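Local structure of putative transcriptional regulator protein (Vibrio parahaemolyticus, 3ER6) at residues A[9-14]-A[41-46]; A[73-78]-A[102-107]; A[128-133]-A[146-151]; A[133-138]-A[167-172]. The protein is of unknown function but probably regulates transcription by binding specific DNA sequences, this chain being its DJ-1/PfpI-like domain without the AraC-type helix-turn-helix region. The protein carries 1 engineered substitution. All coordinates share one frame; numbering follows the deposited sequence.

The four contacts follow the alpha/beta fold from one edge of its main sheet to the far side. Contact 1 pairs strand 43-48, outermost in this sheet, with strand 9-14. Contact 2 adjoins contact 1, their centres about 13 Å apart, because strands 9-14 and 77-80 are neighbours in the sheet. It joins the sheet to helix 95-106. Contact 3 builds a separate two-stranded sheet. Contact 4 shares Val133 with contact 3, their centres about 15 Å apart, and their segments alternate along the chain. Contacts 1 to 3 follow in series. Contacts 1 and 2 thus build the core sheet, while contact 4 lies at the interface with the second subunit, which contact 1 also touches.

Contact 1: A[9-14]-A[41-46]; sequences LRVVAL and QGFMTH
Strands 9-14 and 43-46 run parallel, 14° apart, with Leu9 facing Phe43 and Val12 facing His46. Five backbone hydrogen bonds join the segments, from Leu9 N to Gly42 O at the start to Ala13 N to His46 O (2.8 Å) at the end. The bond from His46 N to Val11 O is the most bent. One face carries Leu9, Val11, Phe43 and Thr45. With CG anti to the backbone N (chi1 -166°), the Phe43 ring swings back toward strand 9-14, where its CZ meets Val11 CG2 at 3.5 Å. Its CD1 meets Leu9 CB at 3.8 Å. On the other face Arg10 crosses His46, with guanidinium and ring planes 72° apart. A water bridges them: it accepts from Arg10 NE at 2.8 Å and lies 2.7 Å from His46 NE2. Arg10 NH1 is hydrogen-bonded to Phe74 O, and Thr45 OG1 to Glu32. The pair belongs to the beta-alpha-beta unit of strand 9-14, helix 22-37 and strand 43-48. Helix 22-37 packs on Val11 and Phe43, and helix 173-184 on Leu9. Phe72 meets His46, and strand 77-80 bonds to the other edge of strand 9-14.

Contact 2: A[73-78]-A[102-107]; sequences DFTNIL and RELHLK
The flat group that Lys107 meets is the peptide carbonyl of Asp73. Lys107 NZ approaches in the carbonyl plane, on a lone pair of Asp73 O, at 2.6 Å and with a C=O...N angle of 145°. Beside it, Leu104 CD2 also touches Asp73 O, at 3.6 Å. The site belongs to the beta-alpha-beta crossover from strand 77-80 through helix 95-106 to strand 110-114, part of the alpha/beta fold of the DJ-1/PfpI family. The loop 73-76 leads into the first strand and runs beside the last turns of the helix.

Leu104 is the apolar centre of the contact. Its CG sits beside the backbone N (chi1 -74°), and the two methyls then part. CD2 goes to the backbone of Asp73 and Phe74. CD1 reaches Leu78 CD2 at 3.9 Å and Thr75 CG2 more loosely at 4.2 Å. Both of those side chains cross Leu104 at about a right angle. Leu78 also packs on Trp100 and Ile101 of the same helix, so a buried apolar layer holds helix to strand. Ser109 touches Leu104 and hydrogen-bonds to Thr75 O through its hydroxyl.

Lys107 is exposed to solvent. Its chain is extended beyond CG, which carries the ammonium across to the loop. The Asp73 carboxylate may add some long-range attraction, but it makes no salt bridge: Asp73 OD1 stays 4.9 Å from Lys107 NZ.

Contact 3: A[128-133]-A[146-151]; sequences QQNKAV and FPEIML
Lys131 and Met150 lie side by side and point the same way, from one face of a short parallel pair of strands. Lys131 CE and NZ are each 4.1 Å from Met150 SD, a loose contact near the surface. Ala132 and Leu151 point to the opposite face. Ile149 CG2, anti to its backbone nitrogen, reaches across to Ala132 CB at 3.6 Å and also touches Asn130 O at 3.5 Å. Leu151 bends its end toward the first segment, where Leu151 CD2 meets Val133 C at 3.8 Å. Before the paired residues, Asn130 and Glu148 cross, with amide and carboxylate planes 68° apart.

Two backbone hydrogen bonds set the register: Met150 N to Asn130 O at 3.1 Å and Ala132 N to Met150 O at 2.9 Å. A water donates to Glu148 O and, weakly, to Asn130 O. A type I turn from Phe146 to Ile149 leads into the second strand. Phe142 of helix 136-145 packs on Ala132, Ile149 and Leu151. Strand 131-132, this helix and strand 150-151 thus form a small beta-alpha-beta unit. Its two-stranded sheet is separate, but packs through Leu158 beside strand 157-160 of the main sheet of the DJ-1/PfpI-like domain.

Contact 4: A[133-138]-A[167-172]; sequences VMHSYF and SGPYSH
Two torsions bring His135 and Ser167 together. In His135, CG stands between the backbone N and the carbonyl carbon (chi1 48°), which turns the ring toward segment 167-172. In Ser167, OG lies beside its own backbone N (chi1 -68°) and faces Val133 and Met134. The contact joins two loops of the DJ-1/PfpI-like alpha/beta fold, one entering helix 136-145 and one between strand 163-166 and helix 173-184. In the second loop the peptide before Pro169 is cis, and His172 NE2 donates to Pro169 O.

Ser167 O sits at the edge of the His135 ring, near its plane and 3.2 Å from CD2. Pro169 crosses the ring at about a right angle, its CD 3.9 Å from CD2. Met134 SD lies over the centre of one ring face, 3.7 Å above it. His135 NE2 is hydrogen-bonded to Asp115, between strand 110-114 and helix 117-124. In DJ-1/PfpI enzymes the matching turn is the nucleophile elbow, usually with a cysteine about where Asp115 stands, and a histidine lies close by. No catalytic role is established for this protein.

Thr198 of the second subunit packs on His135. Glu202 of that subunit takes hydrogen bonds from Tyr170 N and Ser171 N and packs on Pro169. Ser167 OG is close to Met134 N, but at a poor angle; it pairs instead with a water at 2.7 Å.

Contact 1: A[9-14]-A[41-46]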
# COMPACT_ATOMS: atom_id res chain seq x y z
N LEU A 9 -8.49 7.54 19.95
CA LEU A 9 -8.52 8.18 18.63
C LEU A 9 -9.09 7.15 17.70
O LEU A 9 -8.78 5.96 17.80
CB LEU A 9 -7.12 8.55 18.15
CG LEU A 9 -6.43 9.67 18.91
CD1 LEU A 9 -5.03 9.88 18.32
CD2 LEU A 9 -7.27 10.95 18.86
N ARG A 10 -9.96 7.59 16.83
CA ARG A 10 -10.60 6.70 15.87
C ARG A 10 -10.28 7.10 14.44
O ARG A 10 -10.42 8.27 14.08
CB ARG A 10 -12.11 6.76 16.04
CG ARG A 10 -12.83 5.90 14.99
CD ARG A 10 -14.36 5.98 15.21
NE ARG A 10 -14.73 5.23 16.42
CZ ARG A 10 -15.83 5.46 17.15
NH1 ARG A 10 -16.68 6.43 16.80
NH2 ARG A 10 -16.10 4.70 18.24
N VAL A 11 -9.86 6.12 13.64
CA VAL A 11 -9.73 6.36 12.20
C VAL A 11 -10.74 5.47 11.48
O VAL A 11 -10.80 4.26 11.77
CB VAL A 11 -8.30 6.01 11.68
CG1 VAL A 11 -8.22 6.27 10.14
CG2 VAL A 11 -7.21 6.84 12.48
N VAL A 12 -11.56 6.06 10.63
CA VAL A 12 -12.42 5.23 9.75
C VAL A 12 -11.85 5.40 8.32
O VAL A 12 -11.53 6.53 7.87
CB VAL A 12 -13.92 5.66 9.82
CG1 VAL A 12 -14.77 4.82 8.84
CG2 VAL A 12 -14.45 5.52 11.31
N ALA A 13 -11.62 4.28 7.64
CA ALA A 13 -11.05 4.31 6.29
C ALA A 13 -12.03 3.71 5.30
O ALA A 13 -12.27 2.49 5.28
CB ALA A 13 -9.71 3.52 6.27
N LEU A 14 -12.63 4.55 4.48
CA LEU A 14 -13.53 4.12 3.44
C LEU A 14 -12.74 3.72 2.20
O LEU A 14 -12.01 4.55 1.61
CB LEU A 14 -14.47 5.27 3.09
CG LEU A 14 -15.42 5.05 1.92
CD1 LEU A 14 -16.49 3.94 2.29
CD2 LEU A 14 -16.03 6.38 1.57
N GLN A 41 -2.20 3.75 23.45
CA GLN A 41 -2.98 2.56 23.62
C GLN A 41 -4.43 2.66 23.12
O GLN A 41 -5.11 1.65 23.02
CB GLN A 41 -3.00 2.19 25.11
CG GLN A 41 -2.79 0.75 25.36
CD GLN A 41 -1.38 0.29 25.00
OE1 GLN A 41 -1.10 -0.91 24.96
NE2 GLN A 41 -0.47 1.24 24.74
N GLY A 42 -4.93 3.85 22.85
CA GLY A 42 -6.35 3.95 22.49
C GLY A 42 -6.65 4.24 21.04
O GLY A 42 -7.60 4.99 20.71
N PHE A 43 -5.83 3.69 20.16
CA PHE A 43 -5.91 4.03 18.74
C PHE A 43 -6.73 2.92 18.08
O PHE A 43 -6.37 1.73 18.23
CB PHE A 43 -4.50 4.10 18.15
CG PHE A 43 -4.44 4.75 16.78
CD1 PHE A 43 -4.58 6.13 16.64
CD2 PHE A 43 -4.22 4.00 15.65
CE1 PHE A 43 -4.51 6.77 15.38
CE2 PHE A 43 -4.14 4.60 14.38
CZ PHE A 43 -4.32 5.99 14.25
N MET A 44 -7.84 3.28 17.44
CA MET A 44 -8.69 2.29 16.80
C MET A 44 -8.96 2.64 15.35
O MET A 44 -9.34 3.78 15.03
CB MET A 44 -10.00 1.98 17.55
CG MET A 44 -10.53 3.02 18.54
SD MET A 44 -11.82 2.33 19.69
CE MET A 44 -11.24 0.63 19.68
N THR A 45 -8.74 1.68 14.47
CA THR A 45 -9.00 1.92 13.03
C THR A 45 -10.03 0.94 12.47
O THR A 45 -10.20 -0.19 12.98
CB THR A 45 -7.69 1.84 12.19
OG1 THR A 45 -7.28 0.48 12.10
CG2 THR A 45 -6.55 2.67 12.85
N HIS A 46 -10.76 1.36 11.44
CA HIS A 46 -11.80 0.51 10.84
C HIS A 46 -11.84 0.71 9.35
O HIS A 46 -12.00 1.84 8.90
CB HIS A 46 -13.22 0.84 11.41
CG HIS A 46 -13.27 0.95 12.90
ND1 HIS A 46 -13.64 -0.10 13.70
CD2 HIS A 46 -12.96 1.98 13.74
CE1 HIS A 46 -13.58 0.26 14.97
NE2 HIS A 46 -13.17 1.53 15.02
O HOH W 1 -13.58 2.83 17.32

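Contact 2: A[73-78]-A[102-107]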
# COMPACT_ATOMS: atom_id res chain seq x y z
N ASP A 73 -20.96 7.69 13.93
CA ASP A 73 -21.47 9.07 13.94
C ASP A 73 -20.38 10.07 14.12
O ASP A 73 -20.56 11.23 13.75
CB ASP A 73 -22.41 9.29 15.13
CG ASP A 73 -23.75 8.71 14.91
OD1 ASP A 73 -24.13 8.51 13.71
OD2 ASP A 73 -24.43 8.46 15.96
N PHE A 74 -19.27 9.61 14.70
CA PHE A 74 -18.10 10.45 15.02
C PHE A 74 -16.82 9.73 14.58
O PHE A 74 -16.77 8.52 14.63
CB PHE A 74 -18.04 10.72 16.55
CG PHE A 74 -16.65 11.05 17.08
CD1 PHE A 74 -16.24 12.38 17.25
CD2 PHE A 74 -15.75 10.03 17.40
CE1 PHE A 74 -14.95 12.69 17.71
CE2 PHE A 74 -14.49 10.32 17.88
CZ PHE A 74 -14.08 11.66 18.04
N THR A 75 -15.80 10.48 14.17
CA THR A 75 -14.44 9.92 14.04
C THR A 75 -13.46 11.10 14.05
O THR A 75 -13.82 12.19 13.64
CB THR A 75 -14.25 9.09 12.70
OG1 THR A 75 -12.97 8.42 12.69
CG2 THR A 75 -14.39 10.00 11.41
N ASN A 76 -12.23 10.87 14.50
CA ASN A 76 -11.22 11.92 14.51
C ASN A 76 -10.74 12.12 13.09
O ASN A 76 -10.56 13.27 12.65
CB ASN A 76 -10.05 11.53 15.42
CG ASN A 76 -10.49 11.33 16.86
OD1 ASN A 76 -10.73 10.20 17.31
ND2 ASN A 76 -10.60 12.43 17.60
N ILE A 77 -10.46 10.99 12.41
CA ILE A 77 -9.98 11.02 11.01
C ILE A 77 -10.87 10.12 10.14
O ILE A 77 -11.25 9.03 10.56
CB ILE A 77 -8.55 10.49 10.90
CG1 ILE A 77 -7.58 11.33 11.77
CG2 ILE A 77 -8.10 10.49 9.44
CD1 ILE A 77 -6.26 10.49 12.13
N LEU A 78 -11.21 10.62 8.93
CA LEU A 78 -11.83 9.79 7.90
C LEU A 78 -10.86 9.75 6.73
O LEU A 78 -10.47 10.80 6.24
CB LEU A 78 -13.21 10.33 7.47
CG LEU A 78 -13.85 9.67 6.21
CD1 LEU A 78 -14.36 8.22 6.46
CD2 LEU A 78 -15.00 10.50 5.57
N ARG A 102 -20.06 14.58 4.15
CA ARG A 102 -20.38 16.01 4.32
C ARG A 102 -20.56 16.28 5.81
O ARG A 102 -19.99 17.23 6.37
CB ARG A 102 -21.62 16.38 3.51
CG ARG A 102 -22.17 17.76 3.75
CD ARG A 102 -23.52 17.91 3.00
NE ARG A 102 -24.15 19.19 3.35
CZ ARG A 102 -23.91 20.35 2.73
NH1 ARG A 102 -23.09 20.38 1.71
NH2 ARG A 102 -24.52 21.45 3.12
N GLU A 103 -21.34 15.42 6.48
CA GLU A 103 -21.63 15.69 7.89
C GLU A 103 -20.43 15.56 8.76
O GLU A 103 -20.22 16.37 9.68
CB GLU A 103 -22.75 14.78 8.44
CG GLU A 103 -24.08 14.93 7.70
CD GLU A 103 -25.12 13.82 8.11
OE1 GLU A 103 -25.80 13.30 7.20
OE2 GLU A 103 -25.23 13.46 9.32
N LEU A 104 -19.67 14.49 8.57
CA LEU A 104 -18.47 14.30 9.36
C LEU A 104 -17.56 15.53 9.22
O LEU A 104 -16.99 16.02 10.20
CB LEU A 104 -17.70 13.02 8.96
CG LEU A 104 -18.26 11.66 9.37
CD1 LEU A 104 -17.44 10.51 8.62
CD2 LEU A 104 -18.31 11.45 10.91
N HIS A 105 -17.43 16.03 7.99
CA HIS A 105 -16.62 17.24 7.78
C HIS A 105 -17.17 18.46 8.54
O HIS A 105 -16.43 19.18 9.21
CB HIS A 105 -16.52 17.57 6.31
CG HIS A 105 -15.77 18.82 6.05
ND1 HIS A 105 -16.36 19.93 5.48
CD2 HIS A 105 -14.47 19.15 6.26
CE1 HIS A 105 -15.45 20.88 5.33
NE2 HIS A 105 -14.30 20.44 5.81
N LEU A 106 -18.49 18.70 8.41
CA LEU A 106 -19.16 19.76 9.17
C LEU A 106 -18.94 19.60 10.66
O LEU A 106 -18.82 20.59 11.38
CB LEU A 106 -20.66 19.79 8.86
CG LEU A 106 -21.02 20.18 7.40
CD1 LEU A 106 -22.55 20.09 7.04
CD2 LEU A 106 -20.44 21.56 7.03
N LYS A 107 -18.91 18.37 11.15
CA LYS A 107 -18.68 18.16 12.59
C LYS A 107 -17.21 18.27 13.04
O LYS A 107 -16.94 18.13 14.23
CB LYS A 107 -19.19 16.79 13.05
CG LYS A 107 -20.70 16.54 12.94
CD LYS A 107 -20.91 15.01 13.14
CE LYS A 107 -22.37 14.49 12.96
NZ LYS A 107 -22.34 12.95 12.87

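Contact 3: A[128-133]-A[146-151]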
# COMPACT_ATOMS: atom_id res chain seq x y z
N GLN A 128 -12.49 24.50 1.18
CA GLN A 128 -12.91 25.88 1.44
C GLN A 128 -12.35 26.86 0.41
O GLN A 128 -13.00 27.84 0.05
CB GLN A 128 -12.51 26.26 2.85
CG GLN A 128 -12.72 27.76 3.19
CD GLN A 128 -14.21 28.22 3.29
OE1 GLN A 128 -14.73 28.54 4.38
NE2 GLN A 128 -14.87 28.27 2.14
N GLN A 129 -11.15 26.58 -0.10
CA GLN A 129 -10.43 27.49 -1.00
C GLN A 129 -10.49 27.07 -2.46
O GLN A 129 -9.88 27.73 -3.36
CB GLN A 129 -8.98 27.58 -0.58
CG GLN A 129 -8.77 28.22 0.78
CD GLN A 129 -7.35 28.81 0.89
OE1 GLN A 129 -6.61 28.89 -0.12
NE2 GLN A 129 -6.96 29.21 2.09
N ASN A 130 -11.18 25.97 -2.72
CA ASN A 130 -11.24 25.49 -4.08
C ASN A 130 -9.86 25.36 -4.76
O ASN A 130 -9.73 25.65 -5.94
CB ASN A 130 -12.16 26.37 -4.96
CG ASN A 130 -13.64 25.93 -4.88
OD1 ASN A 130 -14.50 26.44 -5.61
ND2 ASN A 130 -13.94 25.01 -3.96
N LYS A 131 -8.88 24.82 -4.04
CA LYS A 131 -7.64 24.38 -4.69
C LYS A 131 -7.33 22.91 -4.40
O LYS A 131 -7.59 22.44 -3.30
CB LYS A 131 -6.44 25.25 -4.26
CG LYS A 131 -6.69 26.73 -4.50
CD LYS A 131 -5.58 27.60 -3.94
CE LYS A 131 -5.60 28.97 -4.64
NZ LYS A 131 -4.25 29.61 -4.68
N ALA A 132 -6.76 22.19 -5.35
CA ALA A 132 -6.54 20.76 -5.11
C ALA A 132 -5.27 20.33 -5.77
O ALA A 132 -4.59 21.12 -6.43
CB ALA A 132 -7.71 19.93 -5.68
N VAL A 133 -5.00 19.04 -5.64
CA VAL A 133 -3.86 18.41 -6.33
C VAL A 133 -4.35 17.13 -7.04
O VAL A 133 -5.28 16.48 -6.58
CB VAL A 133 -2.74 18.06 -5.29
CG1 VAL A 133 -2.17 19.35 -4.67
CG2 VAL A 133 -3.28 17.09 -4.17
N PHE A 146 -14.11 19.59 -12.57
CA PHE A 146 -14.04 20.64 -11.57
C PHE A 146 -13.20 21.78 -12.13
O PHE A 146 -12.14 22.12 -11.56
CB PHE A 146 -13.43 20.09 -10.26
CG PHE A 146 -14.14 18.85 -9.74
CD1 PHE A 146 -15.41 18.95 -9.15
CD2 PHE A 146 -13.57 17.58 -9.92
CE1 PHE A 146 -16.10 17.80 -8.73
CE2 PHE A 146 -14.24 16.41 -9.52
CZ PHE A 146 -15.52 16.52 -8.93
N PRO A 147 -13.66 22.42 -13.23
CA PRO A 147 -12.78 23.45 -13.77
C PRO A 147 -12.69 24.62 -12.82
O PRO A 147 -11.75 25.41 -12.93
CB PRO A 147 -13.44 23.84 -15.11
CG PRO A 147 -14.90 23.51 -14.88
CD PRO A 147 -14.83 22.19 -14.06
N GLU A 148 -13.61 24.69 -11.85
CA GLU A 148 -13.57 25.77 -10.83
C GLU A 148 -12.55 25.52 -9.71
O GLU A 148 -12.32 26.38 -8.87
CB GLU A 148 -14.96 25.99 -10.22
CG GLU A 148 -15.51 24.87 -9.27
CD GLU A 148 -16.01 23.60 -9.96
OE1 GLU A 148 -15.89 23.49 -11.22
OE2 GLU A 148 -16.52 22.70 -9.24
N ILE A 149 -11.96 24.33 -9.71
CA ILE A 149 -10.93 24.02 -8.72
C ILE A 149 -9.54 24.17 -9.37
O ILE A 149 -9.24 23.53 -10.38
CB ILE A 149 -11.12 22.62 -8.11
CG1 ILE A 149 -12.52 22.52 -7.46
CG2 ILE A 149 -9.96 22.32 -7.09
CD1 ILE A 149 -12.89 21.12 -6.92
N MET A 150 -8.72 25.03 -8.82
CA MET A 150 -7.38 25.20 -9.35
C MET A 150 -6.48 24.06 -8.91
O MET A 150 -6.32 23.83 -7.72
CB MET A 150 -6.79 26.51 -8.83
CG MET A 150 -5.43 26.95 -9.46
SD MET A 150 -4.80 28.45 -8.60
CE MET A 150 -3.08 28.38 -9.09
N LEU A 151 -5.86 23.36 -9.86
CA LEU A 151 -4.87 22.33 -9.52
C LEU A 151 -3.50 22.96 -9.25
O LEU A 151 -2.98 23.76 -10.08
CB LEU A 151 -4.74 21.32 -10.66
CG LEU A 151 -5.84 20.28 -10.85
CD1 LEU A 151 -5.46 19.36 -12.04
CD2 LEU A 151 -6.01 19.42 -9.51
O HOH W 2 -10.49 28.30 -7.99

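Contact 4: A[133-138]-A[167-172]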
# COMPACT_ATOMS: atom_id res chain seq x y z
N VAL A 133 -5.00 19.04 -5.64
CA VAL A 133 -3.86 18.41 -6.33
C VAL A 133 -4.35 17.13 -7.04
O VAL A 133 -5.28 16.48 -6.58
CB VAL A 133 -2.74 18.06 -5.29
CG1 VAL A 133 -2.17 19.35 -4.67
CG2 VAL A 133 -3.28 17.09 -4.17
N MET A 134 -3.75 16.76 -8.17
CA MET A 134 -4.06 15.44 -8.71
C MET A 134 -2.84 14.98 -9.46
O MET A 134 -2.07 15.84 -9.93
CB MET A 134 -5.30 15.48 -9.62
CG MET A 134 -5.72 14.13 -10.26
SD MET A 134 -5.87 12.63 -9.17
CE MET A 134 -6.91 13.28 -7.93
N HIS A 135 -2.62 13.66 -9.56
CA HIS A 135 -1.47 13.18 -10.30
C HIS A 135 -1.76 13.29 -11.82
O HIS A 135 -2.92 13.52 -12.25
CB HIS A 135 -1.09 11.74 -9.89
CG HIS A 135 -2.25 10.79 -9.84
ND1 HIS A 135 -2.97 10.45 -10.96
CD2 HIS A 135 -2.84 10.15 -8.79
CE1 HIS A 135 -3.94 9.62 -10.61
NE2 HIS A 135 -3.89 9.43 -9.30
N SER A 136 -0.72 13.14 -12.63
CA SER A 136 -0.85 13.36 -14.07
C SER A 136 -1.83 12.43 -14.76
O SER A 136 -2.44 12.79 -15.76
CB SER A 136 0.53 13.24 -14.75
OG SER A 136 1.39 14.27 -14.30
N TYR A 137 -1.96 11.21 -14.24
CA TYR A 137 -2.84 10.26 -14.93
C TYR A 137 -4.31 10.77 -14.94
O TYR A 137 -5.00 10.67 -15.97
CB TYR A 137 -2.75 8.85 -14.33
CG TYR A 137 -3.48 7.87 -15.21
CD1 TYR A 137 -3.00 7.59 -16.48
CD2 TYR A 137 -4.68 7.30 -14.82
CE1 TYR A 137 -3.66 6.72 -17.31
CE2 TYR A 137 -5.35 6.45 -15.66
CZ TYR A 137 -4.83 6.16 -16.90
OH TYR A 137 -5.51 5.32 -17.73
N PHE A 138 -4.78 11.34 -13.83
CA PHE A 138 -6.15 11.83 -13.80
C PHE A 138 -6.33 13.37 -13.77
O PHE A 138 -7.45 13.86 -13.57
CB PHE A 138 -6.98 11.12 -12.70
CG PHE A 138 -7.48 9.75 -13.12
CD1 PHE A 138 -8.23 9.60 -14.29
CD2 PHE A 138 -7.22 8.61 -12.37
CE1 PHE A 138 -8.69 8.38 -14.70
CE2 PHE A 138 -7.67 7.39 -12.79
CZ PHE A 138 -8.40 7.26 -13.96
N SER A 167 -2.21 13.18 -3.63
CA SER A 167 -2.35 12.58 -4.98
C SER A 167 -1.93 11.10 -5.05
O SER A 167 -2.63 10.28 -5.61
CB SER A 167 -1.49 13.34 -6.00
OG SER A 167 -2.03 14.62 -6.19
N GLY A 168 -0.78 10.79 -4.49
CA GLY A 168 -0.22 9.47 -4.61
C GLY A 168 0.10 9.16 -6.07
O GLY A 168 0.64 10.02 -6.81
N PRO A 169 -0.28 7.95 -6.54
CA PRO A 169 -1.28 7.05 -5.91
C PRO A 169 -0.81 6.23 -4.69
O PRO A 169 -1.68 5.81 -3.88
CB PRO A 169 -1.69 6.12 -7.08
CG PRO A 169 -0.41 6.15 -8.02
CD PRO A 169 0.01 7.58 -7.95
N TYR A 170 0.50 5.98 -4.54
CA TYR A 170 0.95 5.08 -3.46
C TYR A 170 1.79 5.71 -2.36
O TYR A 170 2.00 5.09 -1.28
CB TYR A 170 1.69 3.81 -3.97
CG TYR A 170 0.72 3.06 -4.81
CD1 TYR A 170 -0.35 2.40 -4.22
CD2 TYR A 170 0.78 3.12 -6.22
CE1 TYR A 170 -1.31 1.74 -5.02
CE2 TYR A 170 -0.19 2.47 -7.02
CZ TYR A 170 -1.22 1.78 -6.38
OH TYR A 170 -2.20 1.16 -7.11
N SER A 171 2.31 6.90 -2.63
CA SER A 171 3.12 7.61 -1.65
C SER A 171 2.34 8.71 -0.97
O SER A 171 1.98 9.70 -1.62
CB SER A 171 4.36 8.21 -2.33
OG SER A 171 5.36 7.22 -2.47
N HIS A 172 2.07 8.53 0.33
CA HIS A 172 1.25 9.48 1.09
C HIS A 172 1.94 9.92 2.37
O HIS A 172 1.29 10.25 3.37
CB HIS A 172 -0.11 8.84 1.37
CG HIS A 172 -0.80 8.42 0.12
ND1 HIS A 172 -1.39 9.32 -0.73
CD2 HIS A 172 -0.93 7.20 -0.47
CE1 HIS A 172 -1.89 8.68 -1.78
NE2 HIS A 172 -1.62 7.40 -1.64
O HOH W 3 -0.21 16.24 -7.41